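PDB 7C45: CCHC-type domain-containing protein from Trypanosoma brucei brucei, which probably acts as a 3'-5' RNA exonuclease of the RNase D type that trims guide RNAs, and carries zinc knuckles expected to bind nucleic acid. Local coordinates for residues V208-V212 and V213-R217; E108-S111 and C112-V116; L76-P80 and D81-K85. All blocks are in the same frame, centred on the assembly; numbering follows the deposited sequence.

Contact 1 (V208-V212 and V213-R217)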
loop_
_atom_site.group_PDB
_atom_site.type_symbol
_atom_site.label_atom_id
_atom_site.label_comp_id
_atom_site.label_asym_id
_atom_site.label_seq_id
_atom_site.Cartn_x
_atom_site.Cartn_y
_atom_site.Cartn_z
ATOM N N VAL A 208 12.894 -12.230 5.140
ATOM C CA VAL A 208 12.210 -11.894 3.886
ATOM C C VAL A 208 13.254 -12.030 2.784
ATOM O O VAL A 208 14.352 -11.497 2.936
ATOM C CB VAL A 208 11.587 -10.486 3.942
ATOM C CG1 VAL A 208 11.161 -9.993 2.553
ATOM C CG2 VAL A 208 10.388 -10.504 4.845
ATOM N N PRO A 209 12.965 -12.711 1.675
ATOM C CA PRO A 209 14.012 -13.061 0.702
ATOM C C PRO A 209 14.340 -12.008 -0.351
ATOM O O PRO A 209 15.143 -12.294 -1.251
ATOM C CB PRO A 209 13.409 -14.296 0.034
ATOM C CG PRO A 209 11.974 -14.031 0.037
ATOM C CD PRO A 209 11.666 -13.281 1.294
ATOM N N VAL A 210 13.732 -10.825 -0.295
ATOM C CA VAL A 210 14.081 -9.714 -1.168
ATOM C C VAL A 210 14.626 -8.582 -0.308
ATOM O O VAL A 210 14.108 -8.327 0.780
ATOM C CB VAL A 210 12.861 -9.256 -1.990
ATOM C CG1 VAL A 210 13.234 -8.104 -2.895
ATOM C CG2 VAL A 210 12.354 -10.429 -2.819
ATOM N N ASP A 211 15.683 -7.928 -0.793
ATOM C CA ASP A 211 16.353 -6.859 -0.056
ATOM C C ASP A 211 15.532 -5.574 -0.098
ATOM O O ASP A 211 15.032 -5.187 -1.152
ATOM C CB ASP A 211 17.739 -6.590 -0.663
ATOM C CG ASP A 211 18.696 -7.768 -0.524
ATOM O OD1 ASP A 211 18.704 -8.398 0.548
ATOM O OD2 ASP A 211 19.453 -8.049 -1.488
ATOM N N VAL A 212 15.401 -4.904 1.052
ATOM C CA VAL A 212 14.633 -3.664 1.081
ATOM C C VAL A 212 15.254 -2.617 0.162
ATOM O O VAL A 212 14.538 -1.846 -0.474
ATOM C CB VAL A 212 14.499 -3.153 2.524
ATOM C CG1 VAL A 212 13.947 -4.245 3.404
ATOM C CG2 VAL A 212 15.823 -2.747 3.052
ATOM N N VAL A 213 16.580 -2.597 0.046
ATOM C CA VAL A 213 17.241 -1.619 -0.813
ATOM C C VAL A 213 16.835 -1.827 -2.273
ATOM O O VAL A 213 16.602 -0.864 -3.020
ATOM C CB VAL A 213 18.765 -1.716 -0.643
ATOM C CG1 VAL A 213 19.437 -0.930 -1.711
ATOM C CG2 VAL A 213 19.191 -1.203 0.712
ATOM N N ALA A 214 16.739 -3.092 -2.695
ATOM C CA ALA A 214 16.304 -3.385 -4.053
ATOM C C ALA A 214 14.908 -2.841 -4.305
ATOM O O ALA A 214 14.646 -2.245 -5.355
ATOM C CB ALA A 214 16.316 -4.887 -4.308
ATOM N N VAL A 215 14.002 -3.032 -3.353
ATOM C CA VAL A 215 12.638 -2.559 -3.543
ATOM C C VAL A 215 12.584 -1.035 -3.459
ATOM O O VAL A 215 11.764 -0.394 -4.130
ATOM C CB VAL A 215 11.694 -3.215 -2.531
ATOM C CG1 VAL A 215 10.263 -2.797 -2.799
ATOM C CG2 VAL A 215 11.808 -4.736 -2.611
ATOM N N GLU A 216 13.461 -0.433 -2.662
ATOM C CA GLU A 216 13.517 1.028 -2.630
ATOM C C GLU A 216 13.900 1.568 -3.998
ATOM O O GLU A 216 13.311 2.544 -4.477
ATOM C CB GLU A 216 14.519 1.507 -1.569
ATOM C CG GLU A 216 14.017 1.461 -0.134
ATOM C CD GLU A 216 15.078 1.933 0.873
ATOM O OE1 GLU A 216 16.268 1.766 0.602
ATOM O OE2 GLU A 216 14.703 2.510 1.904
ATOM N N ARG A 217 14.891 0.939 -4.641
ATOM C CA ARG A 217 15.325 1.378 -5.963
ATOM C C ARG A 217 14.225 1.155 -6.993
ATOM O O ARG A 217 13.974 2.016 -7.851
ATOM C CB ARG A 217 16.613 0.651 -6.364
ATOM C CG ARG A 217 17.820 1.023 -5.501
ATOM C CD ARG A 217 18.108 2.509 -5.568
ATOM N NE ARG A 217 17.373 3.259 -4.550
ATOM C CZ ARG A 217 16.885 4.489 -4.708
ATOM N NH1 ARG A 217 16.233 5.073 -3.710
ATOM N NH2 ARG A 217 17.039 5.136 -5.858
#

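Contact 2 (E108-S111 and C112-V116)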
loop_
_atom_site.group_PDB
_atom_site.type_symbol
_atom_site.label_atom_id
_atom_site.label_comp_id
_atom_site.label_asym_id
_atom_site.label_seq_id
_atom_site.Cartn_x
_atom_site.Cartn_y
_atom_site.Cartn_z
ATOM N N GLU A 108 1.566 10.483 -8.915
ATOM C CA GLU A 108 1.101 11.306 -10.013
ATOM C C GLU A 108 0.292 12.483 -9.498
ATOM O O GLU A 108 0.467 13.602 -9.970
ATOM C CB GLU A 108 0.256 10.480 -10.976
ATOM C CG GLU A 108 -0.307 11.288 -12.131
ATOM C CD GLU A 108 -1.135 10.424 -13.036
ATOM O OE1 GLU A 108 -1.997 9.705 -12.510
ATOM O OE2 GLU A 108 -0.902 10.435 -14.261
ATOM N N ALA A 109 -0.582 12.243 -8.517
ATOM C CA ALA A 109 -1.402 13.326 -7.973
ATOM C C ALA A 109 -0.568 14.290 -7.150
ATOM O O ALA A 109 -0.802 15.506 -7.191
ATOM C CB ALA A 109 -2.554 12.767 -7.136
ATOM N N LEU A 110 0.396 13.776 -6.382
ATOM C CA LEU A 110 1.273 14.673 -5.635
ATOM C C LEU A 110 2.014 15.606 -6.582
ATOM O O LEU A 110 2.145 16.798 -6.309
ATOM C CB LEU A 110 2.268 13.882 -4.783
ATOM C CG LEU A 110 1.651 13.138 -3.597
ATOM C CD1 LEU A 110 2.726 12.331 -2.868
ATOM C CD2 LEU A 110 0.969 14.102 -2.634
ATOM N N SER A 111 2.496 15.080 -7.709
ATOM C CA SER A 111 3.289 15.899 -8.620
ATOM C C SER A 111 2.402 16.858 -9.409
ATOM O O SER A 111 2.687 18.056 -9.479
ATOM C CB SER A 111 4.101 15.006 -9.563
ATOM O OG SER A 111 4.817 15.795 -10.506
ATOM N N CYS A 112 1.323 16.347 -9.995
ATOM C CA CYS A 112 0.444 17.162 -10.832
ATOM C C CYS A 112 -0.281 18.219 -10.026
ATOM O O CYS A 112 -0.357 19.383 -10.439
ATOM C CB CYS A 112 -0.593 16.289 -11.516
ATOM S SG CYS A 112 0.064 15.330 -12.852
ATOM N N GLN A 113 -0.872 17.814 -8.911
ATOM C CA GLN A 113 -1.733 18.699 -8.144
ATOM C C GLN A 113 -0.977 19.512 -7.112
ATOM O O GLN A 113 -1.315 20.681 -6.897
ATOM C CB GLN A 113 -2.840 17.893 -7.475
ATOM C CG GLN A 113 -3.764 17.237 -8.474
ATOM C CD GLN A 113 -4.894 16.524 -7.800
ATOM O OE1 GLN A 113 -5.553 17.064 -6.901
ATOM N NE2 GLN A 113 -5.115 15.291 -8.202
ATOM N N LEU A 114 0.063 18.950 -6.489
ATOM C CA LEU A 114 0.744 19.653 -5.416
ATOM C C LEU A 114 2.119 20.154 -5.805
ATOM O O LEU A 114 2.677 20.987 -5.081
ATOM C CB LEU A 114 0.864 18.748 -4.171
ATOM C CG LEU A 114 -0.447 18.200 -3.593
ATOM C CD1 LEU A 114 -0.243 17.480 -2.270
ATOM C CD2 LEU A 114 -1.476 19.313 -3.452
ATOM N N GLY A 115 2.665 19.690 -6.932
ATOM C CA GLY A 115 4.009 20.050 -7.333
ATOM C C GLY A 115 5.093 19.466 -6.458
ATOM O O GLY A 115 6.163 20.049 -6.334
ATOM N N VAL A 116 4.839 18.320 -5.844
ATOM C CA VAL A 116 5.770 17.687 -4.928
ATOM C C VAL A 116 6.129 16.314 -5.480
ATOM O O VAL A 116 5.271 15.597 -5.996
ATOM C CB VAL A 116 5.176 17.590 -3.507
ATOM C CG1 VAL A 116 4.992 18.983 -2.908
ATOM C CG2 VAL A 116 3.854 16.896 -3.541
#

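Contact 3 (L76-P80 and D81-K85)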
loop_
_atom_site.group_PDB
_atom_site.type_symbol
_atom_site.label_atom_id
_atom_site.label_comp_id
_atom_site.label_asym_id
_atom_site.label_seq_id
_atom_site.Cartn_x
_atom_site.Cartn_y
_atom_site.Cartn_z
ATOM N N LEU A 76 -8.520 19.659 0.856
ATOM C CA LEU A 76 -9.585 20.462 0.245
ATOM C C LEU A 76 -9.867 21.703 1.082
ATOM O O LEU A 76 -9.963 22.816 0.551
ATOM C CB LEU A 76 -10.854 19.624 0.081
ATOM C CG LEU A 76 -12.065 20.254 -0.594
ATOM C CD1 LEU A 76 -11.732 20.561 -2.046
ATOM C CD2 LEU A 76 -13.309 19.362 -0.443
ATOM N N THR A 77 -9.899 21.540 2.410
ATOM C CA THR A 77 -10.199 22.680 3.269
ATOM C C THR A 77 -8.971 23.574 3.455
ATOM O O THR A 77 -9.070 24.790 3.342
ATOM C CB THR A 77 -10.731 22.186 4.614
ATOM O OG1 THR A 77 -11.981 21.507 4.418
ATOM C CG2 THR A 77 -10.943 23.362 5.545
ATOM N N LEU A 78 -7.804 22.982 3.739
ATOM C CA LEU A 78 -6.584 23.763 3.934
ATOM C C LEU A 78 -6.195 24.553 2.685
ATOM O O LEU A 78 -5.633 25.650 2.791
ATOM C CB LEU A 78 -5.435 22.833 4.312
ATOM C CG LEU A 78 -5.534 22.135 5.666
ATOM C CD1 LEU A 78 -4.453 21.057 5.755
ATOM C CD2 LEU A 78 -5.384 23.151 6.801
ATOM N N THR A 79 -6.439 23.973 1.509
ATOM C CA THR A 79 -5.958 24.241 0.153
ATOM C C THR A 79 -4.585 23.628 -0.028
ATOM O O THR A 79 -3.775 23.626 0.908
ATOM C CB THR A 79 -5.870 25.727 -0.237
ATOM O OG1 THR A 79 -4.824 26.380 0.495
ATOM C CG2 THR A 79 -7.216 26.421 -0.062
ATOM N N PRO A 80 -4.300 23.110 -1.227
ATOM C CA PRO A 80 -2.946 22.655 -1.535
ATOM C C PRO A 80 -1.855 23.653 -1.164
ATOM O O PRO A 80 -0.833 23.255 -0.599
ATOM C CB PRO A 80 -3.037 22.405 -3.047
ATOM C CG PRO A 80 -4.433 21.892 -3.232
ATOM C CD PRO A 80 -5.266 22.703 -2.269
ATOM N N ASP A 81 -2.040 24.935 -1.470
ATOM C CA ASP A 81 -0.992 25.904 -1.188
ATOM C C ASP A 81 -0.615 25.885 0.282
ATOM O O ASP A 81 0.571 25.869 0.619
ATOM C CB ASP A 81 -1.424 27.311 -1.613
ATOM C CG ASP A 81 -0.321 28.345 -1.432
ATOM O OD1 ASP A 81 0.798 28.137 -1.925
ATOM O OD2 ASP A 81 -0.565 29.343 -0.745
ATOM N N VAL A 82 -1.605 25.859 1.167
ATOM C CA VAL A 82 -1.295 25.874 2.594
ATOM C C VAL A 82 -0.667 24.546 3.011
ATOM O O VAL A 82 0.365 24.508 3.696
ATOM C CB VAL A 82 -2.554 26.194 3.417
ATOM C CG1 VAL A 82 -2.285 25.956 4.910
ATOM C CG2 VAL A 82 -2.971 27.640 3.206
ATOM N N PHE A 83 -1.268 23.441 2.572
ATOM C CA PHE A 83 -0.804 22.114 2.984
ATOM C C PHE A 83 0.645 21.847 2.572
ATOM O O PHE A 83 1.433 21.313 3.365
ATOM C CB PHE A 83 -1.738 21.051 2.402
ATOM C CG PHE A 83 -1.191 19.653 2.460
ATOM C CD1 PHE A 83 -1.230 18.932 3.639
ATOM C CD2 PHE A 83 -0.647 19.047 1.334
ATOM C CE1 PHE A 83 -0.719 17.637 3.705
ATOM C CE2 PHE A 83 -0.158 17.755 1.389
ATOM C CZ PHE A 83 -0.191 17.050 2.586
ATOM N N VAL A 84 1.021 22.206 1.347
ATOM C CA VAL A 84 2.341 21.836 0.852
ATOM C C VAL A 84 3.463 22.687 1.441
ATOM O O VAL A 84 4.623 22.265 1.389
ATOM C CB VAL A 84 2.411 21.914 -0.683
ATOM C CG1 VAL A 84 1.353 21.022 -1.344
ATOM C CG2 VAL A 84 2.266 23.320 -1.115
ATOM N N LYS A 85 3.148 23.850 2.022
ATOM C CA LYS A 85 4.153 24.800 2.493
ATOM C C LYS A 85 5.317 24.131 3.221
ATOM O O LYS A 85 6.465 24.202 2.774
ATOM C CB LYS A 85 3.489 25.847 3.396
#

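Contact 1 (V208-V212 and V213-R217)
Val210 and Val215 touch through one methyl each, CG1 of Val210 lying 3.7 Å from CG2 of Val215, with the two side chains crossing at about a right angle. Because CG1 of Val210 is anti to its own backbone N (chi1 -180°), it is carried beside the carbonyl carbon, toward Val215. CG2 of Val215 also rests 3.6 Å from Asp211 O, so the same branch bridges the apolar pair and the polar backbone of the first turn. A second close side-chain contact is made by Glu216, whose CG lies 3.4 Å from Val212 O and shields one side of that carbonyl.

Two backbone bonds hold this shell together. Val215 N donates to Asp211 O at 3.2 Å, and Glu216 N donates to Val212 O at 2.8 Å. Their i to i+4 spacing shows that the helix is already regular at its first residues. Asp211 sits at the N-cap position, yet its carboxylate makes no capping bond; its main-chain O accepts the first i to i+4 bond here. Methyl CB of Ala214 lies 3.4 Å from that same Asp211 O.

Farther out, Val212 rests on Phe127 of helix 124-136, while Val215 and Glu216 rest on Leu122 of strand 121-123. Val210 and Ala214 both meet Ile252. The carboxylate of Glu216 turns to Arg97 and forms a salt bridge with it.

The chemistry implies a helix start set by main-chain bonds and valine packing, without a side-chain cap. The charge of Asp211 may still interact favourably with the positive end of helix 212-226, whereas that of Glu216 is probably balanced by Arg97, its salt-bridge partner, which ties the first turn to strand 97-100, next to the edge strand 121-123.

Contact 2 (E108-S111 and C112-V116)
Leu110 meets one partner a turn on, Leu114, and one beyond the helix end, Val116: its CD2 lies 3.6 Å from CD1 of Leu114, and its CB lies 3.6 Å from CG2 of Val116. Both pairs approach at a slant. In Val116 the touching methyl stands between the backbone N and the carbonyl carbon (chi1 -66°), a setting that brings CG2 within 3.3 Å of Leu110 O as well as against CB.

The carbonyl of Leu110 is gripped from both faces. Leu114 N reaches its O at 3.0 Å and Val116 N at 3.1 Å, on opposite sides of the carbonyl plane, neither on a lone pair. The bond from Val116 spans six residues, one more than the closing bond of a Schellman motif, and Gly115, with phi 69°, makes the reversal inside this wider turn.

On another side of the helix, Gln113 lies alongside Ala109, NE2 3.8 Å from its CB, and SG of Cys112 comes within 4.1 Å of CG of Glu108. The polar ends lead elsewhere: the Gln113 amide bonds Ile57 N and Gly55 O, Glu108 forms a salt bridge with Arg105 and hydrogen bonds with Gln53 NE2 and Val232 N, and Ser111 OG bonds Gly229 N.

Helix 104-114 is the crossover between parallel strands 97-100 and 121-123; here its end lies against strand 57-64 through Ile57 and against helix 80-92 through Leu114 and Val116.

Contact 3 (L76-P80 and D81-K85)
Thr79 O accepts from Phe83 N at 3.0 Å, a nearly straight bond (173° at the hydrogen), and Pro80 O accepts in the same manner from Val84 N at 2.9 Å. Both have the i to i+4 spacing of an opening helical turn. Thr79 is the N-cap. Its OG1 receives a weak bond from Val82 N at 3.3 Å and donates to Leu78 O, lying in the carbonyl plane on a lone pair; the modelled OG1 to O distance of 2.5 Å is unusually short and is to be read with caution. The torsion chi1 of 69° sets OG1 between its own backbone N and carbonyl carbon, facing both Leu78 O and Val82 N. With phi at 81°, Thr79 breaks the short helix 75-78, and Pro80, which has no backbone N-H to offer, takes the first position of helix 80-92.

Apolar groups close round these bonds. CG2 of Val82 lies 3.3 Å from Leu78 O and passes obliquely by the Thr79 hydroxyl. Both methyls of Val84 lie against Pro80 O from one side, CG2 at 3.1 Å and CG1 at 3.2 Å. On the inner side, Leu78 CD1 approaches CB of Phe83 at 4.3 Å and comes obliquely to its ring.

The Phe83 ring packs edge-to-face with Phe73 of strand 70-74, which places this helix-to-helix corner against the central sheet. Val82 faces helix 22-33 through Leu25 and His22, the latter a zinc ligand seen in another structure of this protein. Across from these, Leu114 of helix 104-114 packs against Pro80, Phe83 and Val84, so the first turn of helix 80-92 is bordered by two other helices as well as by the sheet.

Along the chain the order is contact 3, contact 2, contact 1. Contacts 2 and 3 are neighbours, with centres 12 Å apart, both within the 3'-5' exonuclease domain; Leu114 joins them, CD2 lying 3.5 Å from CB of Pro80 and CD1 3.7 Å from CE2 of Phe83. The end of helix 104-114 thus packs on the start of helix 80-92, beside the same mixed sheet. Contact 1 stands apart, its centre 26 Å from that of contact 2 and 34 Å from that of contact 3, and reaches the sheet by strand 121-123, which follows contact 2. Round the nuclease core, contact 1 is a helix start, contact 2 a helix finish and contact 3 a junction of one finish and one start.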